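Local coordinates for putative Phosphate (Eubacterium rectale, PDB 3DAO), which is probably a phosphatase of the haloacid dehalogenase-like hydrolase family, with a substrate that remains unidentified, at residues A[122-128]-A[165-171]. Numbering follows the deposited sequence.
Sequences DYFAATP and DIIKFTV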
# COMPACT_ATOMS: atom_id res chain seq x y z
N ASP A 122 -13.89 -3.03 17.17
CA ASP A 122 -14.61 -3.21 15.92
C ASP A 122 -13.67 -3.79 14.86
O ASP A 122 -12.45 -3.89 15.04
CB ASP A 122 -15.15 -1.88 15.48
CG ASP A 122 -16.16 -1.35 16.47
OD1 ASP A 122 -17.25 -1.96 16.60
OD2 ASP A 122 -15.85 -0.35 17.13
N TYR A 123 -14.23 -4.17 13.74
CA TYR A 123 -13.40 -4.75 12.67
C TYR A 123 -13.99 -4.52 11.30
O TYR A 123 -15.18 -4.23 11.15
CB TYR A 123 -13.09 -6.24 12.91
CG TYR A 123 -14.28 -7.10 13.19
CD1 TYR A 123 -14.79 -7.21 14.48
CD2 TYR A 123 -14.89 -7.83 12.17
CE1 TYR A 123 -15.86 -8.02 14.75
CE2 TYR A 123 -15.99 -8.65 12.44
CZ TYR A 123 -16.46 -8.74 13.73
OH TYR A 123 -17.55 -9.54 14.02
N PHE A 124 -13.10 -4.62 10.32
CA PHE A 124 -13.43 -4.36 8.92
C PHE A 124 -12.74 -5.36 8.03
O PHE A 124 -11.66 -5.86 8.37
CB PHE A 124 -12.96 -2.95 8.53
CG PHE A 124 -13.49 -1.86 9.44
CD1 PHE A 124 -14.72 -1.26 9.18
CD2 PHE A 124 -12.78 -1.47 10.55
CE1 PHE A 124 -15.22 -0.30 10.02
CE2 PHE A 124 -13.27 -0.54 11.40
CZ PHE A 124 -14.49 0.06 11.14
N ALA A 125 -13.38 -5.67 6.92
CA ALA A 125 -12.78 -6.60 5.94
C ALA A 125 -12.81 -5.91 4.58
O ALA A 125 -13.87 -5.52 4.10
CB ALA A 125 -13.55 -7.91 5.91
N ALA A 126 -11.64 -5.72 3.99
CA ALA A 126 -11.52 -4.95 2.74
C ALA A 126 -11.22 -5.79 1.52
O ALA A 126 -10.51 -6.76 1.58
CB ALA A 126 -10.44 -3.87 2.88
N THR A 127 -11.81 -5.36 0.41
CA THR A 127 -11.51 -5.91 -0.92
C THR A 127 -10.79 -4.77 -1.67
O THR A 127 -10.62 -3.66 -1.13
CB THR A 127 -12.77 -6.33 -1.69
OG1 THR A 127 -13.38 -5.17 -2.28
CG2 THR A 127 -13.75 -7.01 -0.75
N PRO A 128 -10.36 -5.01 -2.92
CA PRO A 128 -9.69 -3.93 -3.62
C PRO A 128 -10.59 -2.75 -3.93
O PRO A 128 -10.12 -1.63 -4.13
CB PRO A 128 -9.22 -4.58 -4.93
CG PRO A 128 -9.14 -6.04 -4.64
CD PRO A 128 -10.17 -6.31 -3.56
N ASP A 165 -11.81 -12.22 -2.50
CA ASP A 165 -10.97 -11.03 -2.62
C ASP A 165 -10.80 -10.19 -1.37
O ASP A 165 -10.69 -8.98 -1.47
CB ASP A 165 -11.51 -10.14 -3.74
CG ASP A 165 -12.92 -9.65 -3.50
OD1 ASP A 165 -13.58 -10.09 -2.54
OD2 ASP A 165 -13.40 -8.79 -4.29
N ILE A 166 -10.84 -10.82 -0.20
CA ILE A 166 -10.53 -10.12 1.06
C ILE A 166 -9.02 -9.98 1.13
O ILE A 166 -8.26 -10.96 1.24
CB ILE A 166 -11.13 -10.82 2.31
CG1 ILE A 166 -12.66 -10.90 2.20
CG2 ILE A 166 -10.71 -10.08 3.55
CD1 ILE A 166 -13.35 -9.62 1.99
N ILE A 167 -8.58 -8.73 1.05
CA ILE A 167 -7.17 -8.40 1.03
C ILE A 167 -6.65 -7.83 2.34
O ILE A 167 -5.44 -7.80 2.59
CB ILE A 167 -6.77 -7.46 -0.17
CG1 ILE A 167 -7.52 -6.12 -0.11
CG2 ILE A 167 -6.88 -8.24 -1.53
CD1 ILE A 167 -6.98 -5.07 -1.10
N LYS A 168 -7.58 -7.47 3.21
CA LYS A 168 -7.18 -6.91 4.53
C LYS A 168 -8.29 -7.09 5.55
O LYS A 168 -9.45 -6.95 5.24
CB LYS A 168 -6.87 -5.43 4.42
CG LYS A 168 -6.45 -4.78 5.77
CD LYS A 168 -6.02 -3.34 5.61
CE LYS A 168 -7.17 -2.44 5.20
NZ LYS A 168 -6.70 -1.00 5.12
N PHE A 169 -7.87 -7.47 6.75
CA PHE A 169 -8.76 -7.55 7.91
C PHE A 169 -8.13 -6.60 8.92
O PHE A 169 -6.95 -6.70 9.25
CB PHE A 169 -8.86 -8.95 8.47
CG PHE A 169 -9.67 -9.02 9.76
CD1 PHE A 169 -11.01 -9.25 9.74
CD2 PHE A 169 -9.05 -8.85 10.98
CE1 PHE A 169 -11.75 -9.29 10.92
CE2 PHE A 169 -9.79 -8.91 12.16
CZ PHE A 169 -11.14 -9.14 12.10
N THR A 170 -8.95 -5.68 9.41
CA THR A 170 -8.50 -4.65 10.31
C THR A 170 -9.30 -4.58 11.60
O THR A 170 -10.54 -4.59 11.59
CB THR A 170 -8.64 -3.28 9.61
OG1 THR A 170 -7.73 -3.23 8.48
CG2 THR A 170 -8.31 -2.11 10.56
N VAL A 171 -8.57 -4.48 12.70
CA VAL A 171 -9.19 -4.32 14.04
C VAL A 171 -9.03 -2.86 14.45
O VAL A 171 -7.99 -2.26 14.23
CB VAL A 171 -8.50 -5.19 15.11
CG1 VAL A 171 -9.36 -5.22 16.37
CG2 VAL A 171 -8.23 -6.64 14.55
O HOH W 1 -14.00 -6.05 -4.64
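Phe124 and Thr170 form a hydrogen-bonded antiparallel pair: Phe124 N donates to Thr170 O at 2.9 Å, and Thr170 N donates back to Phe124 O. Two residues on, Ala126 N donates to Lys168 O at 2.8 Å. Ala126 O, however, takes Ile167 N at 2.8 Å and Lys168 N only weakly at 3.4 Å; with Ile167 and Lys168 both opposite Ala126, this is a classic beta bulge.

Among the aromatic and apolar contacts, Tyr123 and Phe169 lie on the same face of the sheet as Ala125. Their ring planes differ by 30° but are slid apart, with centroids 5.7 Å from each other, so overlap is slight. Instead the far end of the Phe169 ring meets the root of the tyrosine, Phe169 CZ lying 3.6 Å from Tyr123 CB. Phe169 CG stands anti to the backbone N (chi1 174°), which brings the ring end up against Tyr123. Beyond the bulge, Ile166 CD1 touches Thr127 CG2, while Ile167 CD1 packs against Pro128.

At this end Thr127 CG2 touches Asp165 OD1 at 3.6 Å, while the threonine hydroxyl reaches the carboxylate through a water, which accepts from Thr127 OG1 and donates to Asp165 OD2 at 2.8 Å. OD2 also forms a salt bridge with Arg163, and Thr127 OG1 is bonded to the backbone N of Asp129 and Phe130. Were Asp165 replaced by an alanine, Arg163 would probably lose this carboxylate and the water this acceptor.

Strands 122-126 and 168-172 are the central pair of a six-stranded mixed sheet, between strands 131-133 and 202-207; this sheet, separate from the eight-stranded one, probably belongs to the cap domain of the HAD fold. Helix 104-117 covers the Tyr123 and Phe169 face through Val114 and Met110; on the other face, Trp202 touches Phe124 and Thr170.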